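Local coordinates for Lmo0181 protein (Listeria monocytogenes serovar 1/2a, PDB 5F7V) that binds cycloalternan, a cyclic tetrasaccharide of glucose, as the lipoprotein substrate-binding component of what is probably an ABC transporter for sugar uptake, at residues Leu74-Phe79 with Tyr111-Tyr116; Leu88-Ser93 with Asp117-Gly122; Thr105-Ala110 with Thr278-Asn283. All coordinates share one frame; numbering follows the deposited sequence.

How the contacts relate
Three contacts show how a solute-binding protein builds its sugar site onto a packed core. Along the chain come 74-79, 88-93 and then 105-110, 111-116 and 117-122 in unbroken succession, with 278-283 far behind; every pair of contacts therefore crosses in sequence. Contact 1 lies between the others, its centre about 11 Å from that of contact 2 and about 10 Å from that of contact 3, whereas contacts 2 and 3 have centres about 18 Å apart. Contacts 1 and 3 share helix 108-112 and one glucose unit, and strands 71-75, 119-135 and 278-287 of one mixed sheet tie all three together. Contact 2 stands back from the sugar.

Contact 1 of 3, residues Leu74-Phe79 with Tyr111-Tyr116; sequences LNYETF and YDAFKY. With GLC (alpha-D-glucopyranose), chain B.
Y76 lays its phenol ring over the methyl group of A113, with A113 CB 3.5 Å from the ring centroid and almost on the ring normal, a CH-pi contact centred on the face. CG of Y76 is anti to the backbone N (chi1 -161°), which swings the ring out from the start of helix 76-85 to meet this methyl. L354, P355 and V357 also touch the phenol. The second aromatic anchor, F79, works against backbone as much as side chain. F114 CA sits over one face of its ring, 3.8 Å from the centroid, while F79 CZ approaches F114 O to 3.3 Å. The F114 ring is turned edge-on to F79 in an offset edge-to-face pair, the planes at 85° and the CD1 atoms of the two rings 3.7 Å apart. The next atom of the same ring, F114 CE1, comes near L74 O. The type I turn from D112 to K115 thus presents A113 CB to Y76 and F114 CA to F79. N75 and E77 instead reach the sugar. N75, the N-cap of helix 76-85, uses its amide for two tasks: OD1 accepts from the hydroxyl of T78 on a lone pair, in the carbonyl plane, and more weakly from T78 N, while ND2 donates to O4 of the chain B glucose across 2.9 Å. With E77 in one of its two modelled conformers, that O4 donates to E77 OE2 at 2.7 Å, an oxygen also bound by N180. Where strand 71-75 passes into its helix, this solute-binding fold places a sugar-reading amide and carboxylate close together. Because T78 holds OD1, the NH2 of N75 is probably oriented toward the glucose before the sugar binds; in that E77 conformer O4 both accepts and donates.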
loop_
_atom_site.group_PDB
_atom_site.type_symbol
_atom_site.label_atom_id
_atom_site.label_comp_id
_atom_site.label_asym_id
_atom_site.label_seq_id
_atom_site.Cartn_x
_atom_site.Cartn_y
_atom_site.Cartn_z
ATOM N N LEU A 74 4.208 1.179 10.960
ATOM C CA LEU A 74 5.098 1.584 9.842
ATOM C C LEU A 74 4.720 0.757 8.661
ATOM O O LEU A 74 4.263 -0.347 8.792
ATOM C CB LEU A 74 6.574 1.347 10.130
ATOM C CG LEU A 74 7.123 2.215 11.259
ATOM C CD1 LEU A 74 8.524 1.737 11.613
ATOM C CD2 LEU A 74 7.126 3.681 10.948
ATOM N N ASN A 75 4.879 1.362 7.491
ATOM C CA ASN A 75 4.748 0.633 6.234
ATOM C C ASN A 75 6.115 0.158 5.757
ATOM O O ASN A 75 7.167 0.580 6.229
ATOM C CB ASN A 75 3.937 1.436 5.194
ATOM C CG ASN A 75 4.582 2.724 4.775
ATOM O OD1 ASN A 75 5.609 3.099 5.274
ATOM N ND2 ASN A 75 3.916 3.403 3.881
ATOM N N TYR A 76 6.080 -0.728 4.767
ATOM C CA TYR A 76 7.284 -1.305 4.207
ATOM C C TYR A 76 8.197 -0.196 3.722
ATOM O O TYR A 76 9.385 -0.205 4.004
ATOM C CB TYR A 76 6.863 -2.225 3.058
ATOM C CG TYR A 76 7.855 -3.278 2.573
ATOM C CD1 TYR A 76 9.232 -3.074 2.500
ATOM C CD2 TYR A 76 7.379 -4.490 2.116
ATOM C CE1 TYR A 76 10.064 -4.065 2.034
ATOM C CE2 TYR A 76 8.208 -5.504 1.678
ATOM C CZ TYR A 76 9.562 -5.266 1.624
ATOM O OH TYR A 76 10.401 -6.247 1.163
ATOM N N GLU A 77 7.623 0.778 3.027
ATOM C CA GLU A 77 8.507 1.716 2.343
ATOM C C GLU A 77 9.032 2.810 3.259
ATOM O O GLU A 77 9.965 3.475 2.839
ATOM C CB GLU A 77 7.859 2.239 1.059
ATOM C CG GLU A 77 6.520 2.948 1.203
ATOM C CD GLU A 77 5.275 2.056 1.204
ATOM O OE1 GLU A 77 5.285 0.953 1.796
ATOM O OE2 GLU A 77 4.237 2.472 0.635
ATOM N N THR A 78 8.506 3.009 4.472
ATOM C CA THR A 78 9.111 3.983 5.408
ATOM C C THR A 78 9.958 3.309 6.459
ATOM O O THR A 78 10.708 3.957 7.185
ATOM C CB THR A 78 8.027 4.837 6.088
ATOM O OG1 THR A 78 7.121 5.317 5.096
ATOM C CG2 THR A 78 8.569 6.046 6.805
ATOM N N PHE A 79 9.852 1.986 6.573
ATOM C CA PHE A 79 10.600 1.281 7.608
ATOM C C PHE A 79 12.095 1.637 7.659
ATOM O O PHE A 79 12.585 1.919 8.754
ATOM C CB PHE A 79 10.422 -0.240 7.475
ATOM C CG PHE A 79 11.346 -1.043 8.335
ATOM C CD1 PHE A 79 11.088 -1.155 9.671
ATOM C CD2 PHE A 79 12.478 -1.626 7.816
ATOM C CE1 PHE A 79 11.960 -1.884 10.469
ATOM C CE2 PHE A 79 13.330 -2.369 8.589
ATOM C CZ PHE A 79 13.078 -2.490 9.945
ATOM N N TYR A 111 7.041 -10.560 6.809
ATOM C CA TYR A 111 7.859 -10.597 8.038
ATOM C C TYR A 111 9.213 -9.953 7.797
ATOM O O TYR A 111 9.711 -9.151 8.627
ATOM C CB TYR A 111 8.006 -12.051 8.513
ATOM C CG TYR A 111 8.702 -12.212 9.837
ATOM C CD1 TYR A 111 8.138 -11.753 11.024
ATOM C CD2 TYR A 111 9.949 -12.794 9.922
ATOM C CE1 TYR A 111 8.765 -11.894 12.252
ATOM C CE2 TYR A 111 10.591 -12.941 11.146
ATOM C CZ TYR A 111 9.987 -12.492 12.302
ATOM O OH TYR A 111 10.565 -12.595 13.554
ATOM N N ASP A 112 9.831 -10.300 6.672
ATOM C CA ASP A 112 11.170 -9.803 6.340
ATOM C C ASP A 112 11.231 -8.294 6.091
ATOM O O ASP A 112 12.315 -7.695 6.146
ATOM C CB ASP A 112 11.733 -10.529 5.120
ATOM C CG ASP A 112 12.078 -11.994 5.366
ATOM O OD1 ASP A 112 12.127 -12.433 6.543
ATOM O OD2 ASP A 112 12.279 -12.679 4.330
ATOM N N ALA A 113 10.091 -7.681 5.804
ATOM C CA ALA A 113 10.032 -6.249 5.522
ATOM C C ALA A 113 10.504 -5.401 6.682
ATOM O O ALA A 113 10.897 -4.239 6.471
ATOM C CB ALA A 113 8.606 -5.858 5.153
ATOM N N PHE A 114 10.497 -5.977 7.888
ATOM C CA PHE A 114 10.776 -5.244 9.111
ATOM C C PHE A 114 12.066 -5.688 9.757
ATOM O O PHE A 114 12.243 -5.531 10.949
ATOM C CB PHE A 114 9.570 -5.263 10.061
ATOM C CG PHE A 114 8.350 -4.723 9.371
ATOM C CD1 PHE A 114 8.208 -3.367 9.187
ATOM C CD2 PHE A 114 7.397 -5.569 8.827
ATOM C CE1 PHE A 114 7.162 -2.846 8.470
ATOM C CE2 PHE A 114 6.355 -5.064 8.121
ATOM C CZ PHE A 114 6.249 -3.704 7.922
ATOM N N LYS A 115 12.943 -6.234 8.933
ATOM C CA LYS A 115 14.289 -6.601 9.345
ATOM C C LYS A 115 15.274 -5.570 8.794
ATOM O O LYS A 115 15.140 -5.143 7.640
ATOM C CB LYS A 115 14.601 -8.001 8.816
ATOM C CG LYS A 115 15.865 -8.697 9.290
ATOM C CD LYS A 115 15.948 -10.148 8.826
ATOM C CE LYS A 115 14.685 -10.811 8.274
ATOM N NZ LYS A 115 13.617 -11.377 9.166
ATOM N N TYR A 116 16.211 -5.169 9.636
ATOM C CA TYR A 116 17.251 -4.222 9.291
ATOM C C TYR A 116 18.548 -4.721 9.917
ATOM O O TYR A 116 18.583 -5.044 11.104
ATOM C CB TYR A 116 16.918 -2.826 9.810
ATOM C CG TYR A 116 18.052 -1.838 9.672
ATOM C CD1 TYR A 116 18.462 -1.395 8.418
ATOM C CD2 TYR A 116 18.699 -1.343 10.789
ATOM C CE1 TYR A 116 19.486 -0.475 8.272
ATOM C CE2 TYR A 116 19.737 -0.431 10.657
ATOM C CZ TYR A 116 20.129 -0.010 9.394
ATOM O OH TYR A 116 21.151 0.918 9.267
HETATM C C1 GLC B . -1.822 0.946 2.195
HETATM C C2 GLC B . -1.012 -0.085 2.947
HETATM C C3 GLC B . 0.383 0.446 3.225
HETATM C C4 GLC B . 1.028 0.961 1.944
HETATM C C5 GLC B . 0.133 2.006 1.290
HETATM C C6 GLC B . 0.658 2.475 -0.062
HETATM O O2 GLC B . -1.696 -0.409 4.163
HETATM O O3 GLC B . 1.157 -0.632 3.743
HETATM O O4 GLC B . 2.251 1.610 2.304
HETATM O O5 GLC B . -1.158 1.414 1.027
HETATM O O6 GLC B . -0.405 3.299 -0.591
#

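Contact 2 of 3, residues Leu88-Ser93 with Asp117-Gly122; sequences LADLTS and DGKQYG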
loop_
_atom_site.group_PDB
_atom_site.type_symbol
_atom_site.label_atom_id
_atom_site.label_comp_id
_atom_site.label_asym_id
_atom_site.label_seq_id
_atom_site.Cartn_x
_atom_site.Cartn_y
_atom_site.Cartn_z
ATOM N N LEU A 88 13.799 2.699 16.710
ATOM C CA LEU A 88 13.070 1.450 16.961
ATOM C C LEU A 88 13.871 0.539 17.888
ATOM O O LEU A 88 15.090 0.369 17.710
ATOM C CB LEU A 88 12.805 0.706 15.649
ATOM C CG LEU A 88 12.065 1.463 14.544
ATOM C CD1 LEU A 88 12.007 0.667 13.240
ATOM C CD2 LEU A 88 10.723 1.889 15.076
ATOM N N ALA A 89 13.157 -0.105 18.812
ATOM C CA ALA A 89 13.786 -1.109 19.654
ATOM C C ALA A 89 14.089 -2.378 18.840
ATOM O O ALA A 89 13.253 -2.879 18.105
ATOM C CB ALA A 89 12.897 -1.463 20.832
ATOM N N ASP A 90 15.290 -2.920 19.015
ATOM C CA ASP A 90 15.616 -4.246 18.495
ATOM C C ASP A 90 14.724 -5.266 19.196
ATOM O O ASP A 90 14.695 -5.325 20.425
ATOM C CB ASP A 90 17.101 -4.489 18.825
ATOM C CG ASP A 90 17.608 -5.842 18.417
ATOM O OD1 ASP A 90 16.898 -6.638 17.781
ATOM O OD2 ASP A 90 18.804 -6.076 18.746
ATOM N N LEU A 91 13.983 -6.047 18.431
ATOM C CA LEU A 91 13.046 -6.993 19.032
ATOM C C LEU A 91 13.614 -8.396 19.177
ATOM O O LEU A 91 12.875 -9.286 19.585
ATOM C CB LEU A 91 11.775 -7.009 18.191
ATOM C CG LEU A 91 10.989 -5.692 18.120
ATOM C CD1 LEU A 91 9.680 -5.894 17.371
ATOM C CD2 LEU A 91 10.742 -4.996 19.444
ATOM N N THR A 92 14.898 -8.581 18.887
ATOM C CA THR A 92 15.536 -9.908 18.904
ATOM C C THR A 92 15.266 -10.653 20.200
ATOM O O THR A 92 14.857 -11.817 20.154
ATOM C CB THR A 92 17.053 -9.786 18.692
ATOM O OG1 THR A 92 17.261 -9.186 17.417
ATOM C CG2 THR A 92 17.761 -11.146 18.721
ATOM N N SER A 93 15.509 -10.021 21.344
ATOM C CA SER A 93 15.325 -10.697 22.632
ATOM C C SER A 93 13.867 -11.039 22.922
ATOM O O SER A 93 13.549 -12.125 23.427
ATOM C CB SER A 93 15.949 -9.893 23.781
ATOM O OG SER A 93 15.323 -8.633 23.950
ATOM N N ASP A 117 19.595 -4.792 9.099
ATOM C CA ASP A 117 20.924 -5.270 9.516
ATOM C C ASP A 117 20.825 -6.616 10.261
ATOM O O ASP A 117 21.442 -6.797 11.314
ATOM C CB ASP A 117 21.615 -4.229 10.414
ATOM C CG ASP A 117 22.208 -3.046 9.641
ATOM O OD1 ASP A 117 21.994 -2.870 8.414
ATOM O OD2 ASP A 117 22.930 -2.246 10.289
ATOM N N GLY A 118 19.997 -7.515 9.735
ATOM C CA GLY A 118 19.846 -8.860 10.283
ATOM C C GLY A 118 19.026 -8.981 11.559
ATOM O O GLY A 118 19.002 -10.047 12.158
ATOM N N LYS A 119 18.376 -7.897 11.987
ATOM C CA LYS A 119 17.608 -7.880 13.237
ATOM C C LYS A 119 16.158 -7.457 12.963
ATOM O O LYS A 119 15.875 -6.637 12.086
ATOM C CB LYS A 119 18.244 -6.917 14.220
ATOM C CG LYS A 119 19.632 -7.370 14.680
ATOM C CD LYS A 119 20.345 -6.282 15.458
ATOM C CE LYS A 119 20.808 -5.148 14.568
ATOM N NZ LYS A 119 21.623 -4.198 15.369
ATOM N N GLN A 120 15.238 -8.076 13.692
ATOM C CA GLN A 120 13.833 -7.744 13.588
ATOM C C GLN A 120 13.532 -6.485 14.398
ATOM O O GLN A 120 13.740 -6.446 15.623
ATOM C CB GLN A 120 13.028 -8.945 14.095
ATOM C CG GLN A 120 11.614 -9.021 13.533
ATOM C CD GLN A 120 11.553 -9.222 12.026
ATOM O OE1 GLN A 120 12.440 -9.823 11.425
ATOM N NE2 GLN A 120 10.485 -8.735 11.437
ATOM N N TYR A 121 13.078 -5.450 13.694
ATOM C CA TYR A 121 12.738 -4.178 14.339
ATOM C C TYR A 121 11.244 -3.836 14.257
ATOM O O TYR A 121 10.798 -2.730 14.628
ATOM C CB TYR A 121 13.544 -3.015 13.770
ATOM C CG TYR A 121 14.967 -2.899 14.230
ATOM C CD1 TYR A 121 15.312 -2.247 15.412
ATOM C CD2 TYR A 121 15.964 -3.427 13.457
ATOM C CE1 TYR A 121 16.618 -2.118 15.828
ATOM C CE2 TYR A 121 17.284 -3.319 13.853
ATOM C CZ TYR A 121 17.608 -2.662 15.027
ATOM O OH TYR A 121 18.925 -2.523 15.410
ATOM N N GLY A 122 10.444 -4.782 13.783
ATOM C CA GLY A 122 8.988 -4.581 13.775
ATOM C C GLY A 122 8.343 -5.937 13.706
ATOM O O GLY A 122 8.971 -6.876 13.251
HETATM O O HOH W 1 10.744 -2.059 17.285
HETATM O O HOH W 2 16.152 -10.228 15.295
#
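L91 N to Q120 O, 2.8 Å long and nearly straight, is the single direct hydrogen bond between these segments; at two other places a water lies between them. Y121 packs against the peptide of the other segment: L88 O lies at the ring edge, 3.5 Å from Y121 CE1, and A89 O approaches Y121 CD1 obliquely at 3.4 Å. CB of L88 and CB of D90 fill in beside the same ring. One water sits between the backbones, 2.8 Å from A89 O and 2.7 Å from Y121 O. Just before the direct bond in sequence, D90 begins an Asx turn. A chi1 of 177° extends its carboxylate away from its own N, and OD1 takes two bonds from T92: the hydroxyl arrives on the syn lone pair, the amide N-H from above the carboxylate plane. K119 crosses D90 at about a right angle and touches with its chain, CD lying 3.6 Å from D90 OD2, while its amine makes a weak bond to Y121 OH. A second water donates to T92 OG1 and accepts from Q120 N. The Q120 amide points away to bind Y111 O and G122 O through NE2. The contact thus joins the turn ahead of helix 92-97 to the start of strand 119-135. D90 OD2 and K119 NZ, 4.8 Å apart, carry opposite charges that may attract each other but do not touch, so the segments are joined by one backbone bond, two waters and the packing of Y121.

Contact 3 of 3, residues Thr105-Ala110 with Thr278-Asn283; sequences TLNKQA and THFFAN. With GLC (alpha-D-glucopyranose), chain B; GLC (alpha-D-glucopyranose), chain C.
The side-chain oxygen of N107 rests against the end of the F280 ring, where packing is closest: CZ of F280 lies 3.6 Å from N107 OD1 and 3.7 Å from Q109 CB, with A110 N at the ring edge. A chi1 of -177° carries the F280 ring straight out toward the first turn of helix 108-112. N107, the N-cap, approaches from the opposite direction, its amide plane 23° from the ring plane; OD1 also accepts from A110 N at 2.9 Å, so the atom that caps the helix is the one that meets F280. Beside it the CB methyls of A110 and A282 meet at 4.1 Å. Alternation along strand 278-287 divides the work in this solute-binding fold: the side chains of F280 and A282 face the helix, those of F281 and N283 the cycloalternan pocket, which A282 also lines. F281 offers a ring face to the chain B glucose, and N283 reads two neighbouring hydroxyls, OD1 accepting from O3 at 2.7 Å and ND2 donating to O2 at 2.8 Å. By contrast, the contact is sparser at the partly exposed Q109, which gives F280 its CB, then bends at chi2 so that its amide leads away, while M352 touches it.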
loop_
_atom_site.group_PDB
_atom_site.type_symbol
_atom_site.label_atom_id
_atom_site.label_comp_id
_atom_site.label_asym_id
_atom_site.label_seq_id
_atom_site.Cartn_x
_atom_site.Cartn_y
_atom_site.Cartn_z
ATOM N N THR A 105 5.157 -19.502 10.279
ATOM C CA THR A 105 3.757 -19.537 9.928
ATOM C C THR A 105 3.255 -18.252 9.314
ATOM O O THR A 105 2.064 -18.183 8.974
ATOM C CB THR A 105 2.883 -19.849 11.166
ATOM O OG1 THR A 105 2.976 -18.764 12.100
ATOM C CG2 THR A 105 3.260 -21.174 11.808
ATOM N N LEU A 106 4.140 -17.260 9.182
ATOM C CA LEU A 106 3.764 -15.971 8.614
ATOM C C LEU A 106 4.237 -15.827 7.186
ATOM O O LEU A 106 5.176 -16.481 6.755
ATOM C CB LEU A 106 4.383 -14.855 9.449
ATOM C CG LEU A 106 4.068 -14.946 10.942
ATOM C CD1 LEU A 106 4.585 -13.660 11.573
ATOM C CD2 LEU A 106 2.583 -15.038 11.190
ATOM N N ASN A 107 3.581 -14.955 6.429
ATOM C CA ASN A 107 4.107 -14.600 5.110
ATOM C C ASN A 107 5.528 -14.067 5.236
ATOM O O ASN A 107 5.804 -13.116 5.963
ATOM C CB ASN A 107 3.206 -13.555 4.468
ATOM C CG ASN A 107 3.694 -13.127 3.106
ATOM O OD1 ASN A 107 4.709 -12.442 2.985
ATOM N ND2 ASN A 107 2.957 -13.506 2.054
ATOM N N LYS A 108 6.436 -14.722 4.531
ATOM C CA LYS A 108 7.838 -14.405 4.726
ATOM C C LYS A 108 8.286 -13.039 4.224
ATOM O O LYS A 108 9.095 -12.382 4.879
ATOM C CB LYS A 108 8.683 -15.447 4.039
ATOM C CG LYS A 108 10.122 -15.378 4.527
ATOM C CD LYS A 108 10.921 -16.589 4.133
ATOM C CE LYS A 108 12.409 -16.310 4.266
ATOM N NZ LYS A 108 13.186 -17.315 3.484
ATOM N N GLN A 109 7.734 -12.637 3.089
ATOM C CA GLN A 109 8.042 -11.317 2.560
ATOM C C GLN A 109 7.550 -10.229 3.511
ATOM O O GLN A 109 8.227 -9.237 3.723
ATOM C CB GLN A 109 7.418 -11.130 1.172
ATOM C CG GLN A 109 8.094 -11.964 0.101
ATOM C CD GLN A 109 7.775 -13.432 0.256
ATOM O OE1 GLN A 109 6.626 -13.832 0.446
ATOM N NE2 GLN A 109 8.805 -14.238 0.230
ATOM N N ALA A 110 6.398 -10.429 4.113
ATOM C CA ALA A 110 5.837 -9.444 5.017
ATOM C C ALA A 110 6.634 -9.394 6.308
ATOM O O ALA A 110 6.909 -8.323 6.808
ATOM C CB ALA A 110 4.374 -9.755 5.277
ATOM N N THR A 278 3.102 -6.557 -9.887
ATOM C CA THR A 278 2.064 -6.165 -8.932
ATOM C C THR A 278 2.721 -5.685 -7.652
ATOM O O THR A 278 3.865 -6.007 -7.287
ATOM C CB THR A 278 1.170 -7.352 -8.641
ATOM O OG1 THR A 278 1.987 -8.419 -8.161
ATOM C CG2 THR A 278 0.410 -7.743 -9.931
ATOM N N HIS A 279 1.989 -4.823 -6.980
ATOM C CA HIS A 279 2.440 -4.283 -5.686
ATOM C C HIS A 279 2.395 -5.347 -4.605
ATOM O O HIS A 279 1.577 -6.245 -4.593
ATOM C CB HIS A 279 1.538 -3.134 -5.268
ATOM C CG HIS A 279 1.984 -1.815 -5.803
ATOM N ND1 HIS A 279 1.123 -0.923 -6.398
ATOM C CD2 HIS A 279 3.191 -1.205 -5.764
ATOM C CE1 HIS A 279 1.786 0.177 -6.706
ATOM N NE2 HIS A 279 3.033 0.031 -6.321
ATOM N N PHE A 280 3.282 -5.205 -3.633
ATOM C CA PHE A 280 3.292 -5.920 -2.354
ATOM C C PHE A 280 3.619 -4.910 -1.275
ATOM O O PHE A 280 4.678 -4.300 -1.273
ATOM C CB PHE A 280 4.322 -7.049 -2.359
ATOM C CG PHE A 280 4.306 -7.858 -1.093
ATOM C CD1 PHE A 280 3.431 -8.938 -0.973
ATOM C CD2 PHE A 280 5.096 -7.500 -0.016
ATOM C CE1 PHE A 280 3.411 -9.680 0.195
ATOM C CE2 PHE A 280 5.049 -8.226 1.158
ATOM C CZ PHE A 280 4.212 -9.291 1.233
ATOM N N PHE A 281 2.678 -4.757 -0.368
ATOM C CA PHE A 281 2.813 -3.821 0.755
ATOM C C PHE A 281 2.671 -4.599 2.044
ATOM O O PHE A 281 2.049 -5.637 2.097
ATOM C CB PHE A 281 1.756 -2.721 0.623
ATOM C CG PHE A 281 1.975 -1.809 -0.545
ATOM C CD1 PHE A 281 3.158 -1.082 -0.647
ATOM C CD2 PHE A 281 0.995 -1.630 -1.485
ATOM C CE1 PHE A 281 3.362 -0.252 -1.724
ATOM C CE2 PHE A 281 1.207 -0.799 -2.570
ATOM C CZ PHE A 281 2.383 -0.098 -2.683
ATOM N N ALA A 282 3.224 -4.052 3.108
ATOM C CA ALA A 282 3.079 -4.640 4.431
ATOM C C ALA A 282 3.159 -3.600 5.497
ATOM O O ALA A 282 3.935 -2.657 5.368
ATOM C CB ALA A 282 4.139 -5.692 4.705
ATOM N N ASN A 283 2.339 -3.744 6.527
ATOM C CA ASN A 283 2.443 -2.894 7.712
ATOM C C ASN A 283 2.980 -3.676 8.880
ATOM O O ASN A 283 2.676 -4.864 9.003
ATOM C CB ASN A 283 1.064 -2.350 8.041
ATOM C CG ASN A 283 0.544 -1.469 6.908
ATOM O OD1 ASN A 283 1.266 -0.627 6.413
ATOM N ND2 ASN A 283 -0.722 -1.649 6.521
HETATM C C1 GLC B . -1.822 0.946 2.195
HETATM C C2 GLC B . -1.012 -0.085 2.947
HETATM C C3 GLC B . 0.383 0.446 3.225
HETATM C C4 GLC B . 1.028 0.961 1.944
HETATM C C5 GLC B . 0.133 2.006 1.290
HETATM C C6 GLC B . 0.658 2.475 -0.062
HETATM O O2 GLC B . -1.696 -0.409 4.163
HETATM O O3 GLC B . 1.157 -0.632 3.743
HETATM O O4 GLC B . 2.251 1.610 2.304
HETATM O O5 GLC B . -1.158 1.414 1.027
HETATM O O6 GLC B . -0.405 3.299 -0.591
HETATM C C1 GLC C . 0.057 4.248 -1.557
HETATM C C2 GLC C . -1.147 5.146 -1.805
HETATM C C3 GLC C . -2.285 4.304 -2.381
HETATM C C4 GLC C . -1.808 3.606 -3.641
HETATM C C5 GLC C . -0.481 2.865 -3.417
HETATM C C6 GLC C . 0.179 2.364 -4.703
HETATM O O2 GLC C . -1.552 5.810 -0.595
HETATM O O3 GLC C . -3.356 5.214 -2.673
HETATM O O4 GLC C . -2.767 2.623 -4.063
HETATM O O5 GLC C . 0.511 3.667 -2.776
HETATM O O6 GLC C . 0.429 3.479 -5.553
#